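Local atomic coordinates of CCHC-type domain-containing protein (Trypanosoma brucei brucei, PDB entry 7C4C), a protein that probably trims RNA from the 3' end as a metal-dependent 3'-5' exonuclease of the RNase D type, and carries zinc knuckles that bind nucleotides. Residues K134-N139 against G265-E270; G120-Q125 against A214-T219; D102-V107 against A220-H225. One frame throughout, in Å; residues are numbered along the deposited sequence.

From the N terminus, contact 3 opens at 102-107, where strand 97-100 has given way to helix 104-114. Contact 2 opens at 120-125, on edge strand 121-123 and the start of helix 124-136. Contact 1 opens at 134-139, which carry the last part of that helix and the turn after it. The chain later forms helix 212-226. Its 214-219 part closes contact 2, and 220-225 closes contact 3, so contact 2 nests inside contact 3. Residues 265-270, in a zinc knuckle, close contact 1 last, and its loop crosses both others. Contacts 2 and 3 touch through Asp123, Asp102 and Cys103, and fix helix 212-226 to the exonuclease fold. Contact 1 ties the knuckle to the far end of helix 124-136.

Contact 1 (K134-N139 against G265-E270); sequences KLRSVN and GHTEAE. With ZN (zinc ion), chain C; 5GP (guanosine-5'-monophosphate), chain Q.
Arg136, near the C-terminal end of helix 124-136, holds Glu270 of a CCHC zinc knuckle in a side-on salt bridge. Arg136 NE donates to Glu270 OE1, and Arg136 NH2 to Glu270 OE2 at 2.8 Å. The guanidinium and carboxylate planes stand 63° apart. NE meets OE1 on the syn side, whereas NH2 comes to OE2 from above the carboxylate plane. Thr267 CG2 sits over one guanidinium face and also packs on Leu135 CB at 3.7 Å. The backbones join where Gly265 N donates to Arg136 O over 2.7 Å.

Arg136 runs extended from CG to NE, which carries its guanidinium past Gly265 to the glutamate. Glu270 is held from its own side too, since Thr267 N donates to Glu270 OE1 at 2.8 Å, on the anti side. OE1 thus accepts from two firm donors.

The knuckle zinc ion is bound by His266 with Cys258, Cys261 and Cys271. The contact therefore sets a nucleotide-binding knuckle against the exonuclease domain. A guanosine monophosphate places O6 over one face of the His266 ring, and its N1 donates to Glu270 O at 2.9 Å in a nearly straight bond of 168°.

Contact 2 (G120-Q125 against A214-T219); sequences GVLDLQ and AVERLT. With 5GP (guanosine-5'-monophosphate), chain P.
Thr219 of helix 212-226 faces edge strand 121-123 of the RNase D-type exonuclease sheet and has the most surface buried here. Its hydroxyl takes part in two bonds. Thr219 OG1 accepts from Asp123 N at 3.2 Å, in a nearly straight bond of 167°. Thr219 OG1 also donates to Val215 O, one helical turn back, at 2.6 Å. Val215 O accepts from the Thr219 backbone N as well, and the two donors reach it from opposite faces of its plane. The methyl group does different work. With CG2 anti to the backbone N, Thr219 CG2 touches both Val121 CG1, 3.6 Å away, and Asp123 CB.

Leu122 is the second main residue. Leu122 CD1 reaches the helix and touches Val215 CG1 at 3.6 Å. The same methyl lies near Glu216 N and packs along Glu216 CG. Leu122 CG stands anti to its own backbone N (chi1 171°), and this starts the branch toward the helix. Beyond its CG, Glu216 runs out extended to a salt bridge with Arg97.

Val121 completes the group with its methyl on Thr219. Its carbonyl is tied to the helix by water, which donates to Val121 O and to Glu216 O, at 2.7 Å each. Strand and helix cross almost at a right angle, 98°, with their axes 7.0 Å apart.

Asp123 N-caps helix 124-136 with a weak bond from Gln125 N to OD1. Its carboxylate also accepts from Asp102 N and Cys103 N. Gln125 NE2 donates to O2' of a guanosine monophosphate. The threonine hydroxyl therefore relays one strand amide into the helix backbone, so a buried amide and the hydroxyl that accepts from it are both satisfied, and two carbonyls share a water beside them.

Contact 3 (D102-V107 against A220-H225); sequences DCRRDV and AQYVEH. With 5GP (guanosine-5'-monophosphate), chain P.
Cys103, Val107, Tyr222 and Val223 make the apolar part of this contact, between the turn and first part of helix 104-114 and helix 212-226 of the exonuclease fold. Cys103 SG lies 4.1 Å from Tyr222 CB and has Val223 CG2 at the edge of its reach. The sulfur sits between the backbone N and the carbonyl carbon (chi1 70°), and the bond from CA to CB already points at helix 212-226. Val107 CG2 meets Val223 CG2 at 4.1 Å, with the two side chains crossing at about a right angle.

The second kind of contact is aliphatic against aromatic. Arg104 CG lies 4.0 Å from Tyr222 CD1, approaching the ring obliquely. The two side chains run side by side and point the same way, but guanidinium and ring are almost perpendicular, at 89°.

The polar interactions lie within 102-107 and beyond it. Arg104 bends at chi3 and turns its guanidinium back on Asp102. Arg104 NE donates to Asp102 OD1 and Arg104 NH2 to Asp102 OD2, both at 2.9 Å. Arg104 N also donates to Asp102 OD1, a capping bond of 3.3 Å that reaches OD1 from the face opposite NE. Three bonds thus fix the rotation of the carboxylate. Asp102 OD2 accepts a hydrogen bond from O2' of a guanosine monophosphate at 2.6 Å. Asp106, in the same segment, binds manganese.

Asp237 links the two sides further, for it is hydrogen-bonded to Tyr222 OH and pairs with Arg104 NH1, which also donates to Pro240 O. Tyr222 packs edge-to-face with Trp247 of helix 245-251 and touches Val126 of helix 124-136. Edge strand 121-123 lies next to these side chains, with Val121 CG1 packed on Val223 CG2.

Contact 1 (K134-N139 against G265-E270)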
# COMPACT_ATOMS: atom_id res chain seq x y z
N LYS A 134 -4.15 10.25 10.08
CA LYS A 134 -3.82 11.67 10.02
C LYS A 134 -4.73 12.44 9.06
O LYS A 134 -5.10 13.58 9.34
CB LYS A 134 -2.35 11.82 9.59
CG LYS A 134 -1.91 13.25 9.27
CD LYS A 134 -1.42 13.95 10.52
CE LYS A 134 -0.13 14.71 10.29
NZ LYS A 134 0.50 15.05 11.60
N LEU A 135 -5.09 11.83 7.93
CA LEU A 135 -5.89 12.53 6.93
C LEU A 135 -7.39 12.41 7.16
O LEU A 135 -8.13 13.31 6.74
CB LEU A 135 -5.61 12.00 5.53
CG LEU A 135 -4.18 11.95 5.03
CD1 LEU A 135 -4.21 11.24 3.69
CD2 LEU A 135 -3.58 13.33 4.91
N ARG A 136 -7.87 11.30 7.75
CA ARG A 136 -9.30 11.01 7.77
C ARG A 136 -9.82 10.43 9.07
O ARG A 136 -11.02 10.11 9.12
CB ARG A 136 -9.69 10.01 6.67
CG ARG A 136 -8.96 10.08 5.39
CD ARG A 136 -9.23 8.83 4.58
NE ARG A 136 -9.10 9.17 3.17
CZ ARG A 136 -7.95 9.25 2.51
NH1 ARG A 136 -6.81 8.99 3.12
NH2 ARG A 136 -7.96 9.58 1.22
N SER A 137 -8.98 10.21 10.08
CA SER A 137 -9.42 9.51 11.29
C SER A 137 -9.91 8.09 10.97
O SER A 137 -10.80 7.56 11.63
CB SER A 137 -10.51 10.31 12.02
OG SER A 137 -10.00 11.56 12.48
N VAL A 138 -9.36 7.46 9.95
CA VAL A 138 -9.61 6.05 9.64
C VAL A 138 -8.48 5.23 10.24
O VAL A 138 -7.31 5.57 10.08
CB VAL A 138 -9.70 5.84 8.12
CG1 VAL A 138 -9.53 4.38 7.77
CG2 VAL A 138 -11.01 6.37 7.59
N ASN A 139 -8.84 4.15 10.96
CA ASN A 139 -7.86 3.27 11.60
C ASN A 139 -7.92 1.85 11.06
O ASN A 139 -7.56 0.90 11.76
CB ASN A 139 -8.04 3.26 13.12
CG ASN A 139 -9.28 2.48 13.55
OD1 ASN A 139 -10.30 2.52 12.87
ND2 ASN A 139 -9.18 1.75 14.67
N GLY A 265 -13.51 10.72 8.20
CA GLY A 265 -13.66 9.62 7.28
C GLY A 265 -13.30 9.92 5.84
O GLY A 265 -13.12 8.97 5.06
N HIS A 266 -13.21 11.18 5.46
CA HIS A 266 -12.75 11.49 4.10
C HIS A 266 -12.04 12.83 4.11
O HIS A 266 -12.15 13.61 5.05
CB HIS A 266 -13.91 11.50 3.10
CG HIS A 266 -14.87 12.62 3.29
ND1 HIS A 266 -15.97 12.53 4.12
CD2 HIS A 266 -14.91 13.86 2.75
CE1 HIS A 266 -16.63 13.67 4.09
NE2 HIS A 266 -16.02 14.50 3.26
N THR A 267 -11.27 13.07 3.05
CA THR A 267 -10.55 14.32 2.87
C THR A 267 -11.31 15.24 1.92
O THR A 267 -12.25 14.83 1.23
CB THR A 267 -9.14 14.08 2.32
OG1 THR A 267 -9.23 13.36 1.08
CG2 THR A 267 -8.32 13.28 3.30
N GLU A 268 -10.87 16.49 1.90
CA GLU A 268 -11.51 17.50 1.06
C GLU A 268 -11.60 17.03 -0.39
O GLU A 268 -12.62 17.26 -1.06
CB GLU A 268 -10.73 18.80 1.17
CG GLU A 268 -11.25 19.94 0.38
CD GLU A 268 -10.69 21.25 0.90
OE1 GLU A 268 -11.34 22.29 0.71
OE2 GLU A 268 -9.61 21.23 1.54
N ALA A 269 -10.56 16.36 -0.88
CA ALA A 269 -10.53 15.91 -2.27
C ALA A 269 -11.49 14.77 -2.55
O ALA A 269 -11.75 14.48 -3.73
CB ALA A 269 -9.12 15.48 -2.65
N GLU A 270 -12.01 14.10 -1.52
CA GLU A 270 -12.99 13.05 -1.69
C GLU A 270 -14.40 13.51 -1.36
O GLU A 270 -15.35 12.75 -1.56
CB GLU A 270 -12.66 11.85 -0.79
CG GLU A 270 -11.24 11.30 -0.90
CD GLU A 270 -10.88 10.36 0.26
OE1 GLU A 270 -11.09 10.73 1.44
OE2 GLU A 270 -10.40 9.24 -0.02
ZN ZN C . -16.46 16.55 3.24
C1' 5GP Q . -18.30 7.22 3.53
N9 5GP Q . -18.45 8.64 3.16
C8 5GP Q . -19.32 9.49 3.72
N7 5GP Q . -19.22 10.72 3.20
C5 5GP Q . -18.27 10.67 2.25
C6 5GP Q . -17.67 11.62 1.31
O6 5GP Q . -18.04 12.79 1.25
N1 5GP Q . -16.71 11.19 0.53
C2 5GP Q . -16.29 9.93 0.55
N2 5GP Q . -15.33 9.59 -0.31
N3 5GP Q . -16.79 8.99 1.38
C4 5GP Q . -17.77 9.30 2.24

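Contact 2 (G120-Q125 against A214-T219)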
# COMPACT_ATOMS: atom_id res chain seq x y z
N GLY A 120 14.62 -1.93 15.85
CA GLY A 120 14.56 -1.16 14.61
C GLY A 120 13.48 -1.61 13.65
O GLY A 120 13.70 -1.62 12.44
N VAL A 121 12.33 -2.00 14.17
CA VAL A 121 11.22 -2.52 13.38
C VAL A 121 10.37 -1.36 12.89
O VAL A 121 10.19 -0.37 13.61
CB VAL A 121 10.39 -3.50 14.22
CG1 VAL A 121 9.21 -4.04 13.45
CG2 VAL A 121 11.29 -4.64 14.71
N LEU A 122 9.84 -1.49 11.67
CA LEU A 122 8.89 -0.52 11.10
C LEU A 122 7.82 -1.30 10.36
O LEU A 122 8.14 -2.05 9.42
CB LEU A 122 9.59 0.46 10.16
CG LEU A 122 8.64 1.35 9.37
CD1 LEU A 122 8.06 2.37 10.32
CD2 LEU A 122 9.34 2.06 8.22
N ASP A 123 6.55 -1.16 10.77
CA ASP A 123 5.46 -1.93 10.17
C ASP A 123 4.79 -1.06 9.11
O ASP A 123 4.20 -0.02 9.44
CB ASP A 123 4.48 -2.42 11.24
CG ASP A 123 3.34 -3.29 10.68
OD1 ASP A 123 3.33 -3.56 9.45
OD2 ASP A 123 2.51 -3.77 11.48
N LEU A 124 4.86 -1.47 7.84
CA LEU A 124 4.35 -0.58 6.78
C LEU A 124 2.83 -0.61 6.67
O LEU A 124 2.24 0.39 6.24
CB LEU A 124 4.96 -0.89 5.42
CG LEU A 124 6.49 -0.84 5.39
CD1 LEU A 124 7.01 -1.49 4.10
CD2 LEU A 124 6.95 0.58 5.50
N GLN A 125 2.19 -1.73 7.00
CA GLN A 125 0.73 -1.69 7.13
C GLN A 125 0.33 -0.65 8.15
O GLN A 125 -0.60 0.13 7.93
CB GLN A 125 0.19 -3.06 7.53
CG GLN A 125 -1.33 -3.15 7.48
CD GLN A 125 -1.90 -4.44 8.09
OE1 GLN A 125 -1.70 -4.71 9.27
NE2 GLN A 125 -2.63 -5.23 7.28
N ALA A 214 7.81 8.59 13.91
CA ALA A 214 6.58 8.41 14.66
C ALA A 214 6.00 7.01 14.45
O ALA A 214 5.51 6.39 15.39
CB ALA A 214 5.56 9.49 14.27
N VAL A 215 6.05 6.51 13.21
CA VAL A 215 5.59 5.16 12.95
C VAL A 215 6.56 4.13 13.52
O VAL A 215 6.15 3.05 13.94
CB VAL A 215 5.38 4.96 11.44
CG1 VAL A 215 4.77 3.57 11.19
CG2 VAL A 215 4.48 6.05 10.91
N GLU A 216 7.86 4.45 13.54
CA GLU A 216 8.79 3.59 14.25
C GLU A 216 8.41 3.49 15.73
O GLU A 216 8.45 2.40 16.32
CB GLU A 216 10.22 4.12 14.10
CG GLU A 216 10.82 3.98 12.70
CD GLU A 216 12.26 4.53 12.61
OE1 GLU A 216 12.66 5.36 13.47
OE2 GLU A 216 13.00 4.12 11.68
N ARG A 217 8.00 4.60 16.33
CA ARG A 217 7.63 4.56 17.75
C ARG A 217 6.31 3.83 17.95
O ARG A 217 6.14 3.12 18.95
CB ARG A 217 7.57 5.98 18.32
CG ARG A 217 8.89 6.75 18.24
CD ARG A 217 8.93 7.97 19.18
NE ARG A 217 7.71 8.77 19.11
CZ ARG A 217 7.52 9.82 18.31
NH1 ARG A 217 8.49 10.22 17.50
NH2 ARG A 217 6.36 10.47 18.32
N LEU A 218 5.38 3.96 17.00
CA LEU A 218 4.14 3.22 17.13
C LEU A 218 4.38 1.72 16.94
O LEU A 218 3.89 0.90 17.74
CB LEU A 218 3.12 3.77 16.13
CG LEU A 218 1.81 3.01 15.92
CD1 LEU A 218 1.16 2.73 17.24
CD2 LEU A 218 0.89 3.87 15.07
N THR A 219 5.18 1.35 15.94
CA THR A 219 5.51 -0.06 15.72
C THR A 219 6.18 -0.64 16.97
O THR A 219 5.85 -1.76 17.40
CB THR A 219 6.43 -0.20 14.51
OG1 THR A 219 5.85 0.49 13.38
CG2 THR A 219 6.58 -1.64 14.10
P 5GP P . -8.84 -7.34 5.44
O1P 5GP P . -9.67 -6.09 5.27
O2P 5GP P . -9.30 -8.23 6.57
O3P 5GP P . -8.54 -8.09 4.16
O5' 5GP P . -7.40 -6.81 5.90
C5' 5GP P . -6.22 -7.57 5.65
C4' 5GP P . -5.22 -7.44 6.77
O4' 5GP P . -5.92 -7.28 8.04
C3' 5GP P . -4.28 -8.63 6.98
O3' 5GP P . -3.13 -8.59 6.16
C2' 5GP P . -3.97 -8.57 8.47
O2' 5GP P . -2.97 -7.59 8.73
C1' 5GP P . -5.31 -8.08 9.03
N9 5GP P . -6.23 -9.20 9.34
C8 5GP P . -7.54 -9.22 9.03
N7 5GP P . -8.09 -10.39 9.44
C5 5GP P . -7.11 -11.11 10.02
C6 5GP P . -7.08 -12.36 10.62
O6 5GP P . -8.13 -13.03 10.68
N1 5GP P . -5.93 -12.83 11.13
C2 5GP P . -4.80 -12.11 11.06
N2 5GP P . -3.64 -12.59 11.58
N3 5GP P . -4.80 -10.89 10.49
C4 5GP P . -5.94 -10.36 9.96
O HOH W 1 10.57 0.70 16.03

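Contact 3 (D102-V107 against A220-H225)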
# COMPACT_ATOMS: atom_id res chain seq x y z
N ASP A 102 2.28 -5.79 8.68
CA ASP A 102 1.61 -6.41 9.83
C ASP A 102 2.57 -7.34 10.57
O ASP A 102 2.75 -8.49 10.18
CB ASP A 102 0.34 -7.19 9.45
CG ASP A 102 -0.38 -7.78 10.70
OD1 ASP A 102 0.03 -7.43 11.83
OD2 ASP A 102 -1.39 -8.51 10.58
N CYS A 103 3.15 -6.85 11.66
CA CYS A 103 4.22 -7.56 12.35
C CYS A 103 3.73 -8.39 13.52
O CYS A 103 4.54 -9.12 14.11
CB CYS A 103 5.27 -6.58 12.86
SG CYS A 103 4.70 -5.54 14.23
N ARG A 104 2.43 -8.30 13.87
CA ARG A 104 1.92 -8.80 15.15
C ARG A 104 2.23 -10.28 15.37
O ARG A 104 2.93 -10.66 16.31
CB ARG A 104 0.40 -8.56 15.23
CG ARG A 104 0.03 -7.11 15.49
CD ARG A 104 -1.44 -6.87 15.30
NE ARG A 104 -1.88 -7.18 13.95
CZ ARG A 104 -3.12 -7.01 13.51
NH1 ARG A 104 -4.06 -6.54 14.32
NH2 ARG A 104 -3.43 -7.33 12.25
N ARG A 105 1.71 -11.14 14.50
CA ARG A 105 1.92 -12.57 14.68
C ARG A 105 3.36 -12.97 14.36
O ARG A 105 3.88 -13.92 14.97
CB ARG A 105 0.94 -13.34 13.82
CG ARG A 105 -0.44 -12.74 13.86
CD ARG A 105 -1.40 -13.62 14.60
NE ARG A 105 -1.12 -13.71 16.03
CZ ARG A 105 -1.69 -12.93 16.96
NH1 ARG A 105 -2.55 -11.99 16.59
NH2 ARG A 105 -1.40 -13.11 18.25
N ASP A 106 4.01 -12.29 13.42
CA ASP A 106 5.39 -12.65 13.09
C ASP A 106 6.30 -12.41 14.27
O ASP A 106 7.16 -13.24 14.59
CB ASP A 106 5.87 -11.86 11.88
CG ASP A 106 5.07 -12.15 10.61
OD1 ASP A 106 4.37 -13.19 10.56
OD2 ASP A 106 5.15 -11.35 9.65
N VAL A 107 6.11 -11.29 14.95
CA VAL A 107 6.91 -10.95 16.12
C VAL A 107 6.60 -11.89 17.27
O VAL A 107 7.50 -12.31 18.01
CB VAL A 107 6.66 -9.48 16.49
CG1 VAL A 107 6.51 -9.33 17.99
CG2 VAL A 107 7.78 -8.64 15.96
N ALA A 220 7.06 0.13 17.59
CA ALA A 220 7.75 -0.34 18.79
C ALA A 220 6.78 -0.75 19.88
O ALA A 220 7.05 -1.68 20.64
CB ALA A 220 8.70 0.74 19.30
N GLN A 221 5.65 -0.04 20.00
CA GLN A 221 4.59 -0.48 20.91
C GLN A 221 4.08 -1.86 20.54
O GLN A 221 3.87 -2.71 21.43
CB GLN A 221 3.43 0.51 20.92
CG GLN A 221 3.70 1.77 21.69
CD GLN A 221 3.73 1.56 23.19
OE1 GLN A 221 2.68 1.47 23.83
NE2 GLN A 221 4.93 1.49 23.75
N TYR A 222 3.85 -2.12 19.24
CA TYR A 222 3.38 -3.44 18.81
C TYR A 222 4.38 -4.53 19.15
O TYR A 222 3.99 -5.62 19.58
CB TYR A 222 3.07 -3.46 17.32
CG TYR A 222 1.74 -2.83 17.06
CD1 TYR A 222 0.57 -3.56 17.27
CD2 TYR A 222 1.63 -1.49 16.68
CE1 TYR A 222 -0.66 -3.00 17.08
CE2 TYR A 222 0.40 -0.91 16.48
CZ TYR A 222 -0.75 -1.67 16.68
OH TYR A 222 -2.00 -1.14 16.51
N VAL A 223 5.67 -4.25 18.97
CA VAL A 223 6.68 -5.26 19.28
C VAL A 223 6.74 -5.52 20.78
O VAL A 223 6.89 -6.66 21.21
CB VAL A 223 8.05 -4.85 18.73
CG1 VAL A 223 9.12 -5.86 19.16
CG2 VAL A 223 7.96 -4.73 17.21
N GLU A 224 6.60 -4.48 21.60
CA GLU A 224 6.58 -4.70 23.05
C GLU A 224 5.36 -5.51 23.46
O GLU A 224 5.44 -6.35 24.36
CB GLU A 224 6.59 -3.36 23.79
CG GLU A 224 7.94 -2.65 23.82
CD GLU A 224 9.01 -3.40 24.63
OE1 GLU A 224 10.15 -3.50 24.14
OE2 GLU A 224 8.70 -3.88 25.75
N HIS A 225 4.23 -5.28 22.81
CA HIS A 225 3.02 -6.00 23.17
C HIS A 225 3.07 -7.45 22.72
O HIS A 225 2.53 -8.33 23.40
CB HIS A 225 1.80 -5.32 22.56
CG HIS A 225 0.50 -5.88 23.02
ND1 HIS A 225 -0.23 -5.31 24.05
CD2 HIS A 225 -0.21 -6.95 22.60
CE1 HIS A 225 -1.33 -6.01 24.24
NE2 HIS A 225 -1.34 -7.02 23.38
P 5GP P . -8.84 -7.34 5.44
O1P 5GP P . -9.67 -6.09 5.27
O2P 5GP P . -9.30 -8.23 6.57
O3P 5GP P . -8.54 -8.09 4.16
O5' 5GP P . -7.40 -6.81 5.90
C5' 5GP P . -6.22 -7.57 5.65
C4' 5GP P . -5.22 -7.44 6.77
O4' 5GP P . -5.92 -7.28 8.04
C3' 5GP P . -4.28 -8.63 6.98
O3' 5GP P . -3.13 -8.59 6.16
C2' 5GP P . -3.97 -8.57 8.47
O2' 5GP P . -2.97 -7.59 8.73
C1' 5GP P . -5.31 -8.08 9.03
N9 5GP P . -6.23 -9.20 9.34
C8 5GP P . -7.54 -9.22 9.03
N7 5GP P . -8.09 -10.39 9.44
C5 5GP P . -7.11 -11.11 10.02
C6 5GP P . -7.08 -12.36 10.62
O6 5GP P . -8.13 -13.03 10.68
N1 5GP P . -5.93 -12.83 11.13
C2 5GP P . -4.80 -12.11 11.06
N2 5GP P . -3.64 -12.59 11.58
N3 5GP P . -4.80 -10.89 10.49
C4 5GP P . -5.94 -10.36 9.96